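Local coordinates for Phi class glutathione transferase GSTF1 (Populus tremula x Populus tremuloides, PDB 4RI6), which probably catalyses the transfer of glutathione to electrophilic halides with release of the halide ion, as a detoxifying enzyme of the Phi class, at residues I64-S69 / C73-D78; S87-G90 / S95-N98; L121-V126 / G173-N178; Q153-A158 / W196-N201. One frame throughout, in Å; residues are numbered along the deposited sequence.

Contact 1 of 4, residues I64-S69 / C73-D78; sequences ITLFES and CRYICD. With GSH (glutathione), chain C.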
loop_
_atom_site.group_PDB
_atom_site.type_symbol
_atom_site.label_atom_id
_atom_site.label_comp_id
_atom_site.label_asym_id
_atom_site.label_seq_id
_atom_site.Cartn_x
_atom_site.Cartn_y
_atom_site.Cartn_z
ATOM N N ILE A 64 16.014 11.481 9.503
ATOM C CA ILE A 64 15.600 10.863 8.244
ATOM C C ILE A 64 14.664 11.767 7.435
ATOM O O ILE A 64 13.899 12.573 7.997
ATOM C CB ILE A 64 14.921 9.492 8.525
ATOM C CG1 ILE A 64 14.815 8.633 7.267
ATOM C CG2 ILE A 64 13.548 9.669 9.143
ATOM C CD1 ILE A 64 14.593 7.127 7.569
ATOM N N THR A 65 14.751 11.624 6.114
ATOM C CA THR A 65 13.791 12.184 5.171
ATOM C C THR A 65 12.995 11.021 4.568
ATOM O O THR A 65 13.576 10.030 4.113
ATOM C CB THR A 65 14.492 12.998 4.069
ATOM O OG1 THR A 65 15.142 14.134 4.654
ATOM C CG2 THR A 65 13.507 13.491 3.016
ATOM N N LEU A 66 11.665 11.139 4.567
ATOM C CA LEU A 66 10.780 10.064 4.120
ATOM C C LEU A 66 9.713 10.594 3.186
ATOM O O LEU A 66 9.276 11.728 3.338
ATOM C CB LEU A 66 10.100 9.392 5.322
ATOM C CG LEU A 66 10.974 8.521 6.227
ATOM C CD1 LEU A 66 10.196 8.105 7.443
ATOM C CD2 LEU A 66 11.490 7.304 5.490
ATOM N N PHE A 67 9.288 9.774 2.228
ATOM C CA PHE A 67 8.073 10.039 1.474
ATOM C C PHE A 67 7.133 8.823 1.543
ATOM O O PHE A 67 7.450 7.820 2.171
ATOM C CB PHE A 67 8.388 10.421 0.022
ATOM C CG PHE A 67 9.174 9.389 -0.740
ATOM C CD1 PHE A 67 8.543 8.402 -1.462
ATOM C CD2 PHE A 67 10.564 9.442 -0.766
ATOM C CE1 PHE A 67 9.265 7.467 -2.163
ATOM C CE2 PHE A 67 11.281 8.503 -1.488
ATOM C CZ PHE A 67 10.618 7.512 -2.177
ATOM N N GLU A 68 5.984 8.961 0.883
ATOM C CA GLU A 68 4.815 8.063 0.945
ATOM C C GLU A 68 4.132 8.173 2.302
ATOM O O GLU A 68 4.668 7.798 3.328
ATOM C CB GLU A 68 5.155 6.597 0.630
ATOM C CG GLU A 68 5.181 6.336 -0.866
ATOM C CD GLU A 68 3.814 6.446 -1.520
ATOM O OE1 GLU A 68 2.797 6.528 -0.796
ATOM O OE2 GLU A 68 3.753 6.436 -2.767
ATOM N N SER A 69 2.919 8.697 2.264
ATOM C CA SER A 69 2.185 8.994 3.485
ATOM C C SER A 69 2.093 7.845 4.479
ATOM O O SER A 69 2.293 8.058 5.668
ATOM C CB SER A 69 0.772 9.502 3.145
ATOM O OG SER A 69 -0.030 8.555 2.456
ATOM N N CYS A 73 3.707 7.648 8.223
ATOM C CA CYS A 73 2.872 7.454 9.400
ATOM C C CYS A 73 3.357 6.274 10.226
ATOM O O CYS A 73 3.330 6.328 11.449
ATOM C CB CYS A 73 1.415 7.262 8.993
ATOM S SG CYS A 73 0.642 8.774 8.364
ATOM N N ARG A 74 3.825 5.209 9.574
ATOM C CA ARG A 74 4.349 4.093 10.342
ATOM C C ARG A 74 5.600 4.516 11.112
ATOM O O ARG A 74 5.808 4.107 12.242
ATOM C CB ARG A 74 4.648 2.884 9.444
ATOM C CG ARG A 74 3.424 2.020 9.241
ATOM C CD ARG A 74 3.710 0.685 8.582
ATOM N NE ARG A 74 4.034 0.865 7.196
ATOM C CZ ARG A 74 3.172 0.797 6.181
ATOM N NH1 ARG A 74 1.898 0.510 6.340
ATOM N NH2 ARG A 74 3.610 0.997 4.970
ATOM N N TYR A 75 6.438 5.335 10.498
ATOM C CA TYR A 75 7.637 5.816 11.179
ATOM C C TYR A 75 7.255 6.644 12.400
ATOM O O TYR A 75 7.802 6.463 13.483
ATOM C CB TYR A 75 8.500 6.644 10.232
ATOM C CG TYR A 75 9.633 7.357 10.918
ATOM C CD1 TYR A 75 10.724 6.645 11.407
ATOM C CD2 TYR A 75 9.617 8.738 11.085
ATOM C CE1 TYR A 75 11.755 7.271 12.020
ATOM C CE2 TYR A 75 10.652 9.381 11.712
ATOM C CZ TYR A 75 11.718 8.637 12.183
ATOM O OH TYR A 75 12.777 9.251 12.803
ATOM N N ILE A 76 6.296 7.542 12.219
ATOM C CA ILE A 76 5.829 8.385 13.312
ATOM C C ILE A 76 5.327 7.514 14.464
ATOM O O ILE A 76 5.669 7.729 15.627
ATOM C CB ILE A 76 4.715 9.338 12.821
ATOM C CG1 ILE A 76 5.290 10.405 11.895
ATOM C CG2 ILE A 76 4.000 10.012 13.998
ATOM C CD1 ILE A 76 4.260 11.182 11.108
ATOM N N CYS A 77 4.522 6.515 14.138
ATOM C CA CYS A 77 3.973 5.639 15.158
ATOM C C CYS A 77 5.071 4.822 15.862
ATOM O O CYS A 77 4.993 4.561 17.072
ATOM C CB CYS A 77 2.906 4.735 14.532
ATOM S SG CYS A 77 1.363 5.621 14.108
ATOM N N ASP A 78 6.109 4.460 15.119
ATOM C CA ASP A 78 7.231 3.715 15.678
ATOM C C ASP A 78 8.091 4.599 16.586
ATOM O O ASP A 78 8.347 4.272 17.752
ATOM C CB ASP A 78 8.076 3.150 14.534
ATOM C CG ASP A 78 8.883 1.930 14.933
ATOM O OD1 ASP A 78 9.082 1.697 16.141
ATOM O OD2 ASP A 78 9.342 1.211 14.017
HETATM N N1 GSH C . 1.122 7.474 -2.591
HETATM C CA1 GSH C . 1.488 8.826 -2.208
HETATM C C1 GSH C . 1.408 9.100 -0.719
HETATM O O11 GSH C . 0.552 8.485 -0.115
HETATM O O12 GSH C . 2.192 9.883 -0.135
HETATM C CB1 GSH C . 0.450 9.651 -2.932
HETATM C CG1 GSH C . 0.991 11.035 -3.137
HETATM C CD1 GSH C . 0.069 11.802 -4.040
HETATM O OE1 GSH C . -0.460 11.324 -5.025
HETATM N N2 GSH C . -0.072 13.052 -3.659
HETATM C CA2 GSH C . -0.843 14.060 -4.318
HETATM C C2 GSH C . 0.118 14.914 -5.099
HETATM O O2 GSH C . 1.216 15.111 -4.634
HETATM C CB2 GSH C . -1.569 14.815 -3.196
HETATM S SG2 GSH C . -3.152 14.062 -2.764
HETATM N N3 GSH C . -0.320 15.410 -6.261
HETATM C CA3 GSH C . 0.463 16.312 -7.077
HETATM C C3 GSH C . 1.207 15.602 -8.177
HETATM O O31 GSH C . 1.154 14.356 -8.238
HETATM O O32 GSH C . 1.851 16.294 -8.990
#

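Contact 2 of 4, residues S87-G90 / S95-N98; sequences SLYG and SKAN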
loop_
_atom_site.group_PDB
_atom_site.type_symbol
_atom_site.label_atom_id
_atom_site.label_comp_id
_atom_site.label_asym_id
_atom_site.label_seq_id
_atom_site.Cartn_x
_atom_site.Cartn_y
_atom_site.Cartn_z
ATOM N N SER A 87 -2.034 3.395 21.107
ATOM C CA SER A 87 -2.567 2.210 20.449
ATOM C C SER A 87 -2.829 2.414 18.960
ATOM O O SER A 87 -3.358 1.513 18.313
ATOM C CB SER A 87 -3.870 1.772 21.111
ATOM O OG SER A 87 -4.938 2.600 20.679
ATOM N N LEU A 88 -2.460 3.571 18.412
ATOM C CA LEU A 88 -2.902 3.926 17.058
ATOM C C LEU A 88 -2.523 2.863 16.025
ATOM O O LEU A 88 -3.313 2.554 15.129
ATOM C CB LEU A 88 -2.340 5.296 16.649
ATOM C CG LEU A 88 -2.806 5.843 15.291
ATOM C CD1 LEU A 88 -4.328 6.071 15.246
ATOM C CD2 LEU A 88 -2.080 7.136 14.958
ATOM N N TYR A 89 -1.325 2.302 16.154
ATOM C CA TYR A 89 -0.875 1.237 15.251
ATOM C C TYR A 89 -0.519 0.007 16.086
ATOM O O TYR A 89 0.442 -0.718 15.810
ATOM C CB TYR A 89 0.306 1.713 14.393
ATOM C CG TYR A 89 0.255 1.292 12.924
ATOM C CD1 TYR A 89 0.066 -0.033 12.550
ATOM C CD2 TYR A 89 0.421 2.233 11.913
ATOM C CE1 TYR A 89 0.039 -0.403 11.213
ATOM C CE2 TYR A 89 0.373 1.877 10.582
ATOM C CZ TYR A 89 0.200 0.565 10.229
ATOM O OH TYR A 89 0.185 0.240 8.888
ATOM N N GLY A 90 -1.335 -0.228 17.109
ATOM C CA GLY A 90 -1.149 -1.351 18.010
ATOM C C GLY A 90 -0.054 -1.130 19.037
ATOM O O GLY A 90 0.587 -0.079 19.066
ATOM N N SER A 95 -1.055 -7.098 17.398
ATOM C CA SER A 95 -2.049 -6.047 17.254
ATOM C C SER A 95 -1.694 -5.118 16.102
ATOM O O SER A 95 -2.589 -4.637 15.408
ATOM C CB SER A 95 -2.210 -5.245 18.551
ATOM O OG SER A 95 -0.977 -4.765 19.028
ATOM N N LYS A 96 -0.397 -4.886 15.898
ATOM C CA LYS A 96 0.087 -4.086 14.784
ATOM C C LYS A 96 -0.291 -4.743 13.458
ATOM O O LYS A 96 -0.818 -4.081 12.572
ATOM C CB LYS A 96 1.596 -3.886 14.875
ATOM C CG LYS A 96 2.189 -3.000 13.761
ATOM C CD LYS A 96 3.678 -2.717 13.974
ATOM C CE LYS A 96 4.192 -1.766 12.907
ATOM N NZ LYS A 96 5.673 -1.653 12.889
ATOM N N ALA A 97 -0.035 -6.043 13.329
ATOM C CA ALA A 97 -0.321 -6.751 12.081
ATOM C C ALA A 97 -1.813 -6.779 11.798
ATOM O O ALA A 97 -2.264 -6.612 10.661
ATOM C CB ALA A 97 0.214 -8.149 12.144
ATOM N N ASN A 98 -2.593 -6.986 12.843
ATOM C CA ASN A 98 -4.036 -7.002 12.692
ATOM C C ASN A 98 -4.583 -5.699 12.128
ATOM O O ASN A 98 -5.481 -5.712 11.293
ATOM C CB ASN A 98 -4.710 -7.301 14.037
ATOM C CG ASN A 98 -6.201 -7.240 13.943
ATOM O OD1 ASN A 98 -6.821 -7.998 13.205
ATOM N ND2 ASN A 98 -6.794 -6.327 14.683
#

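Contact 3 of 4, residues L121-V126 / G173-N178; sequences LLFSSV and GDYLVN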
loop_
_atom_site.group_PDB
_atom_site.type_symbol
_atom_site.label_atom_id
_atom_site.label_comp_id
_atom_site.label_asym_id
_atom_site.label_seq_id
_atom_site.Cartn_x
_atom_site.Cartn_y
_atom_site.Cartn_z
ATOM N N LEU A 121 -13.709 14.250 -9.511
ATOM C CA LEU A 121 -14.805 15.129 -9.127
ATOM C C LEU A 121 -14.389 16.454 -8.511
ATOM O O LEU A 121 -15.162 17.409 -8.570
ATOM C CB LEU A 121 -15.732 14.425 -8.135
ATOM C CG LEU A 121 -16.447 13.197 -8.672
ATOM C CD1 LEU A 121 -17.082 12.442 -7.542
ATOM C CD2 LEU A 121 -17.494 13.639 -9.668
ATOM N N LEU A 122 -13.199 16.518 -7.920
ATOM C CA LEU A 122 -12.791 17.698 -7.156
ATOM C C LEU A 122 -11.470 18.339 -7.554
ATOM O O LEU A 122 -11.240 19.504 -7.198
ATOM C CB LEU A 122 -12.718 17.344 -5.675
ATOM C CG LEU A 122 -14.059 16.898 -5.085
ATOM C CD1 LEU A 122 -13.856 16.349 -3.691
ATOM C CD2 LEU A 122 -15.064 18.030 -5.074
ATOM N N PHE A 123 -10.606 17.591 -8.249
ATOM C CA PHE A 123 -9.259 18.065 -8.555
ATOM C C PHE A 123 -8.808 17.793 -9.968
ATOM O O PHE A 123 -7.628 17.606 -10.197
ATOM C CB PHE A 123 -8.256 17.443 -7.597
ATOM C CG PHE A 123 -8.519 17.769 -6.176
ATOM C CD1 PHE A 123 -8.201 19.026 -5.680
ATOM C CD2 PHE A 123 -9.124 16.842 -5.342
ATOM C CE1 PHE A 123 -8.454 19.339 -4.376
ATOM C CE2 PHE A 123 -9.397 17.159 -4.032
ATOM C CZ PHE A 123 -9.062 18.412 -3.546
ATOM N N SER A 124 -9.732 17.758 -10.912
ATOM C CA SER A 124 -9.390 17.506 -12.299
ATOM C C SER A 124 -9.500 18.783 -13.118
ATOM O O SER A 124 -10.318 19.641 -12.807
ATOM C CB SER A 124 -10.300 16.441 -12.886
ATOM O OG SER A 124 -9.883 16.142 -14.204
ATOM N N SER A 125 -8.684 18.910 -14.163
ATOM C CA SER A 125 -8.783 20.060 -15.052
ATOM C C SER A 125 -9.705 19.840 -16.240
ATOM O O SER A 125 -9.992 20.771 -16.978
ATOM C CB SER A 125 -7.400 20.458 -15.559
ATOM O OG SER A 125 -6.700 21.140 -14.542
ATOM N N VAL A 126 -10.143 18.608 -16.443
ATOM C CA VAL A 126 -10.997 18.275 -17.569
ATOM C C VAL A 126 -12.333 17.770 -17.061
ATOM O O VAL A 126 -12.472 17.485 -15.860
ATOM C CB VAL A 126 -10.332 17.226 -18.474
ATOM C CG1 VAL A 126 -9.080 17.809 -19.118
ATOM C CG2 VAL A 126 -10.005 15.949 -17.674
ATOM N N GLY A 173 -12.590 9.438 2.209
ATOM C CA GLY A 173 -13.949 9.339 2.696
ATOM C C GLY A 173 -14.568 10.703 2.922
ATOM O O GLY A 173 -15.709 10.960 2.518
ATOM N N ASP A 174 -13.812 11.610 3.533
ATOM C CA ASP A 174 -14.382 12.891 3.925
ATOM C C ASP A 174 -14.689 13.713 2.682
ATOM O O ASP A 174 -15.722 14.380 2.613
ATOM C CB ASP A 174 -13.433 13.656 4.871
ATOM C CG ASP A 174 -14.150 14.766 5.655
ATOM O OD1 ASP A 174 -14.394 15.822 5.063
ATOM O OD2 ASP A 174 -14.503 14.582 6.845
ATOM N N TYR A 175 -13.818 13.652 1.676
ATOM C CA TYR A 175 -14.106 14.407 0.465
ATOM C C TYR A 175 -15.348 13.851 -0.229
ATOM O O TYR A 175 -16.190 14.614 -0.708
ATOM C CB TYR A 175 -12.913 14.390 -0.489
ATOM C CG TYR A 175 -11.922 15.531 -0.313
ATOM C CD1 TYR A 175 -12.316 16.852 -0.416
ATOM C CD2 TYR A 175 -10.575 15.270 -0.088
ATOM C CE1 TYR A 175 -11.390 17.880 -0.272
ATOM C CE2 TYR A 175 -9.649 16.288 0.055
ATOM C CZ TYR A 175 -10.067 17.597 -0.046
ATOM O OH TYR A 175 -9.177 18.645 0.078
ATOM N N LEU A 176 -15.479 12.532 -0.292
ATOM C CA LEU A 176 -16.653 11.962 -0.942
ATOM C C LEU A 176 -17.926 12.314 -0.172
ATOM O O LEU A 176 -18.918 12.724 -0.773
ATOM C CB LEU A 176 -16.518 10.438 -1.085
ATOM C CG LEU A 176 -15.435 10.037 -2.092
ATOM C CD1 LEU A 176 -15.234 8.538 -2.098
ATOM C CD2 LEU A 176 -15.769 10.557 -3.514
ATOM N N VAL A 177 -17.900 12.179 1.150
ATOM C CA VAL A 177 -19.110 12.424 1.944
ATOM C C VAL A 177 -19.526 13.893 1.930
ATOM O O VAL A 177 -20.713 14.202 1.832
ATOM C CB VAL A 177 -18.927 11.937 3.409
ATOM C CG1 VAL A 177 -20.075 12.360 4.292
ATOM C CG2 VAL A 177 -18.826 10.427 3.444
ATOM N N ASN A 178 -18.561 14.799 2.034
ATOM C CA ASN A 178 -18.884 16.196 2.319
ATOM C C ASN A 178 -18.734 17.129 1.141
ATOM O O ASN A 178 -19.202 18.268 1.202
ATOM C CB ASN A 178 -18.019 16.699 3.462
ATOM C CG ASN A 178 -18.277 15.958 4.736
ATOM O OD1 ASN A 178 -17.367 15.379 5.320
ATOM N ND2 ASN A 178 -19.526 15.940 5.164
#

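Contact 4 of 4, residues Q153-A158 / W196-N201; sequences QTRFLA and WTEISN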
loop_
_atom_site.group_PDB
_atom_site.type_symbol
_atom_site.label_atom_id
_atom_site.label_comp_id
_atom_site.label_asym_id
_atom_site.label_seq_id
_atom_site.Cartn_x
_atom_site.Cartn_y
_atom_site.Cartn_z
ATOM N N GLN A 153 -19.526 -6.598 13.043
ATOM C CA GLN A 153 -18.848 -7.516 13.950
ATOM C C GLN A 153 -17.980 -6.760 14.935
ATOM O O GLN A 153 -17.936 -7.089 16.112
ATOM C CB GLN A 153 -17.993 -8.509 13.150
ATOM C CG GLN A 153 -18.804 -9.373 12.208
ATOM C CD GLN A 153 -17.969 -10.169 11.194
ATOM O OE1 GLN A 153 -16.810 -9.834 10.852
ATOM N NE2 GLN A 153 -18.575 -11.229 10.683
ATOM N N THR A 154 -17.281 -5.745 14.431
ATOM C CA THR A 154 -16.396 -4.918 15.248
ATOM C C THR A 154 -16.783 -3.461 15.101
ATOM O O THR A 154 -17.398 -3.064 14.115
ATOM C CB THR A 154 -14.924 -5.095 14.863
ATOM O OG1 THR A 154 -14.762 -4.839 13.473
ATOM C CG2 THR A 154 -14.473 -6.508 15.170
ATOM N N ARG A 155 -16.401 -2.663 16.085
ATOM C CA ARG A 155 -16.754 -1.259 16.107
ATOM C C ARG A 155 -15.968 -0.456 15.072
ATOM O O ARG A 155 -16.501 0.456 14.432
ATOM C CB ARG A 155 -16.511 -0.694 17.514
ATOM C CG ARG A 155 -16.919 0.735 17.705
ATOM C CD ARG A 155 -16.724 1.106 19.155
ATOM N NE ARG A 155 -16.748 2.546 19.344
ATOM C CZ ARG A 155 -16.072 3.207 20.279
ATOM N NH1 ARG A 155 -15.319 2.570 21.156
ATOM N NH2 ARG A 155 -16.167 4.525 20.334
ATOM N N PHE A 156 -14.691 -0.797 14.945
ATOM C CA PHE A 156 -13.794 -0.190 13.978
ATOM C C PHE A 156 -13.303 -1.285 13.044
ATOM O O PHE A 156 -13.642 -2.457 13.231
ATOM C CB PHE A 156 -12.640 0.505 14.700
ATOM C CG PHE A 156 -13.090 1.619 15.611
ATOM C CD1 PHE A 156 -13.347 2.893 15.104
ATOM C CD2 PHE A 156 -13.242 1.403 16.970
ATOM C CE1 PHE A 156 -13.789 3.916 15.930
ATOM C CE2 PHE A 156 -13.666 2.444 17.808
ATOM C CZ PHE A 156 -13.932 3.698 17.275
ATOM N N LEU A 157 -12.531 -0.931 12.020
ATOM C CA LEU A 157 -12.211 -1.947 11.018
ATOM C C LEU A 157 -11.456 -3.120 11.607
ATOM O O LEU A 157 -11.732 -4.265 11.262
ATOM C CB LEU A 157 -11.391 -1.353 9.881
ATOM C CG LEU A 157 -12.166 -0.488 8.902
ATOM C CD1 LEU A 157 -11.224 0.157 7.923
ATOM C CD2 LEU A 157 -13.216 -1.287 8.135
ATOM N N ALA A 158 -10.500 -2.838 12.484
ATOM C CA ALA A 158 -9.611 -3.875 12.971
ATOM C C ALA A 158 -9.982 -4.415 14.354
ATOM O O ALA A 158 -9.323 -5.314 14.872
ATOM C CB ALA A 158 -8.177 -3.342 12.974
ATOM N N TRP A 196 -18.234 5.766 10.078
ATOM C CA TRP A 196 -17.861 7.043 9.487
ATOM C C TRP A 196 -18.115 8.197 10.470
ATOM O O TRP A 196 -17.288 9.118 10.626
ATOM C CB TRP A 196 -18.609 7.313 8.175
ATOM C CG TRP A 196 -18.139 8.622 7.653
ATOM C CD1 TRP A 196 -18.834 9.780 7.615
ATOM C CD2 TRP A 196 -16.819 8.929 7.196
ATOM N NE1 TRP A 196 -18.046 10.790 7.151
ATOM C CE2 TRP A 196 -16.796 10.299 6.892
ATOM C CE3 TRP A 196 -15.655 8.181 7.020
ATOM C CZ2 TRP A 196 -15.662 10.935 6.416
ATOM C CZ3 TRP A 196 -14.538 8.812 6.544
ATOM C CH2 TRP A 196 -14.549 10.173 6.243
ATOM N N THR A 197 -19.264 8.144 11.133
ATOM C CA THR A 197 -19.621 9.166 12.098
ATOM C C THR A 197 -18.612 9.177 13.233
ATOM O O THR A 197 -18.141 10.233 13.629
ATOM C CB THR A 197 -21.037 8.930 12.632
ATOM O OG1 THR A 197 -21.971 8.980 11.548
ATOM C CG2 THR A 197 -21.419 9.982 13.617
ATOM N N GLU A 198 -18.246 8.007 13.747
ATOM C CA GLU A 198 -17.303 7.980 14.862
ATOM C C GLU A 198 -15.937 8.490 14.469
ATOM O O GLU A 198 -15.333 9.261 15.194
ATOM C CB GLU A 198 -17.152 6.573 15.445
ATOM C CG GLU A 198 -18.414 6.013 16.080
ATOM C CD GLU A 198 -18.095 5.175 17.292
ATOM O OE1 GLU A 198 -18.373 3.950 17.286
ATOM O OE2 GLU A 198 -17.570 5.753 18.276
ATOM N N ILE A 199 -15.425 8.064 13.324
ATOM C CA ILE A 199 -14.043 8.407 13.021
ATOM C C ILE A 199 -13.917 9.847 12.513
ATOM O O ILE A 199 -12.919 10.516 12.814
ATOM C CB ILE A 199 -13.397 7.398 12.028
ATOM C CG1 ILE A 199 -14.034 7.409 10.636
ATOM C CG2 ILE A 199 -13.422 6.018 12.647
ATOM C CD1 ILE A 199 -13.237 6.563 9.593
ATOM N N SER A 200 -14.930 10.361 11.813
ATOM C CA SER A 200 -14.815 11.700 11.227
ATOM C C SER A 200 -15.038 12.796 12.253
ATOM O O SER A 200 -14.729 13.959 11.994
ATOM C CB SER A 200 -15.796 11.880 10.069
ATOM O OG SER A 200 -17.151 11.840 10.488
ATOM N N ASN A 201 -15.570 12.426 13.414
ATOM C CA ASN A 201 -15.750 13.393 14.491
ATOM C C ASN A 201 -14.669 13.359 15.579
ATOM O O ASN A 201 -14.783 14.059 16.593
ATOM C CB ASN A 201 -17.147 13.213 15.117
ATOM C CG ASN A 201 -18.218 13.841 14.268
ATOM O OD1 ASN A 201 -18.381 15.069 14.252
ATOM N ND2 ASN A 201 -18.912 13.022 13.504
HETATM O O HOH W 1 -18.143 2.725 14.882
#

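Contact 1 of 4, residues I64-S69 / C73-D78
Y75 on helix 69-79 packs against L66 of strand 65-67 and I64 just before it, in the thioredoxin-like N-terminal domain of the glutathione transferase fold. The apolar part centres on Y75. I64 CG2 lies over one face of its ring, a CH-pi contact with the methyl 4.1 Å from the ring centroid. The methyl is shifted toward the phenol end, and CG2 is 3.7 Å from Y75 CZ. I64 CG1 is anti to the backbone N (chi1 -164°), which turns the CG2 branch to the ring. L66 serves the other end: its CD1 comes obliquely to 3.6 Å from Y75 CB. The phenol OH is hydrogen-bonded to D61, whose carboxylate also meets I64 N.

The backbone link is one helical bond. C73 N donates to S69 O at 2.9 Å in the first turn, just after the N-cap residue E68. R74 on the same helix forms salt bridges with D100 and E104 of the second subunit.

The remaining bonds hold the gamma-glutamyl end of glutathione. S69 N donates to GSH O12 at 2.8 Å, with an angle of 155° at the hydrogen. The start of the helix is likely to favour this carboxylate. R18 also bonds to S69 OG, and that hydroxyl donates to GSH O11 at 2.6 Å. E68 takes the ammonium group: OE1 accepts from GSH N1 at 2.6 Å.

Contact 2 of 4, residues S87-G90 / S95-N98
Y89 and G90 make a close van der Waals contact with S95 and K96, where the segment linking the two domains turns into helix 93-122. No hydrogen bond crosses between 87-90 and 95-98. The carbonyl of Y89 faces the start of the K96 side chain instead. Y89 O is 3.5 Å from K96 CA in a CA-H...O contact, with an angle of 133° at the hydrogen. K96 CG approaches the Y89 ring obliquely, 3.8 Å from CD1. This methylene is anti to the K96 backbone N (chi1 -178°), and the chain beyond it runs extended, so the amine is carried away from the ring.

G90 runs close beside the start of the helix: its CA is 4.2 Å from K96 N and 3.6 Å from S95 OG. The CB position of G90 faces the helix and is too close to both atoms for a side chain. Its positive phi (78°) also suits glycine. G90 N is bonded to S87 O at 2.9 Å, which closes the turn. S95 OG bonds to D92 OD1 and T91 N, at the beginning of the helix.

The phenol end of Y89 reaches D100 on helix 93-122 and R74 on helix 69-79. Its ring also meets F164 of helix 164-179, while K96 packs on K96 of the second subunit. The contact thus lies between helices 69-79, 93-122 and 164-179, beside the dimer interface.

Contact 3 of 4, residues L121-V126 / G173-N178
F123 turns the edge of its ring onto a face of Y175. The pair is T-shaped, with planes at 84° and centroids 5.4 Å apart. The edge is shifted toward the phenol end of Y175. F123 CZ is 3.7 Å from Y175 CZ and 3.6 Å from Y175 OH, the hydroxyl lying near the plane of the F123 ring. F123 CG is anti to its carbonyl carbon (chi1 -60°), which extends the ring from the end of the helix to the tyrosine.

L122 meets the other end of the same side chain. Its CD1 comes obliquely to 3.7 Å from Y175 CD1 and 3.9 Å from Y175 CB. F123 and L122 thus divide the length of Y175 between them, and no hydrogen bond crosses the contact.

The arrangement joins the end of helix 93-122 to helix 164-179 in the all-helical C-terminal domain. F123 is the first residue to leave the helix. V118, one turn before L122, touches both F123 and Y175. Y175 OH is hydrogen-bonded to L12 O, near S13 of the glutathione site, and so ties this domain to the N-terminal one. Replacing Y175 with an alanine would probably leave the F123 edge without its aromatic face and L12 O without this hydroxyl.

F123 is exposed. Its side chain comes within about 3 Å of a bound buffer molecule (MES) and about 7 Å of glutathione, consistent with a place beside the pocket for the second substrate.

Contact 4 of 4, residues Q153-A158 / W196-N201
R155 grips E198 side-on at the surface, while F156 and I199 pack beside them in the interior. On the buried side, I199 CG2 sits at the edge of the F156 ring, near its plane, 3.9 Å from CE1. F156 also covers part of one face of the R155 guanidinium: its CE2 is 3.4 Å from that plane, toward the rim of the group.

On the exposed side the contact is polar. R155 NE donates to E198 OE1 at 3.0 Å and NH2 to OE2 at 2.8 Å, both nearly straight. Each oxygen is met on its syn side, and the two flat groups are only 23° from coplanar. The R155 chain runs extended from CG to NE, which carries the guanidinium out to the helix. A water donates to E198 OE1 at 2.7 Å and to R155 O, adding a second bridge. A glutamine in place of E198 would probably leave the R155 charge without its mate and lose one of the paired bonds.

The loop 153-158 is thus fastened to helix 190-200. Helix 164-179 backs both: F156 touches its D166 and I199 its L170. At the end of 153-158, A158 rests on helix 93-122.

In the fold
Contacts 1 and 2 come first along the chain; contacts 3 and 4 interleave in the C-terminal domain, where W196 packs on G173 and D174. Contact 1 closes before contact 2 opens, with centres about 16 Å apart. R74 and Y89 join them, and both contacts touch the second subunit. Contacts 2 and 3 share helix 93-122 but lie on opposite sides of the chain's centre, with centres about 30 Å apart. N98 bonds to A158 O and links contact 2 to contact 4. Contact 1 binds glutathione directly and contact 3 lies near it. Helix 93-122 thus runs from the dimer side at contact 2 to the side of F123, near the probable second-substrate pocket.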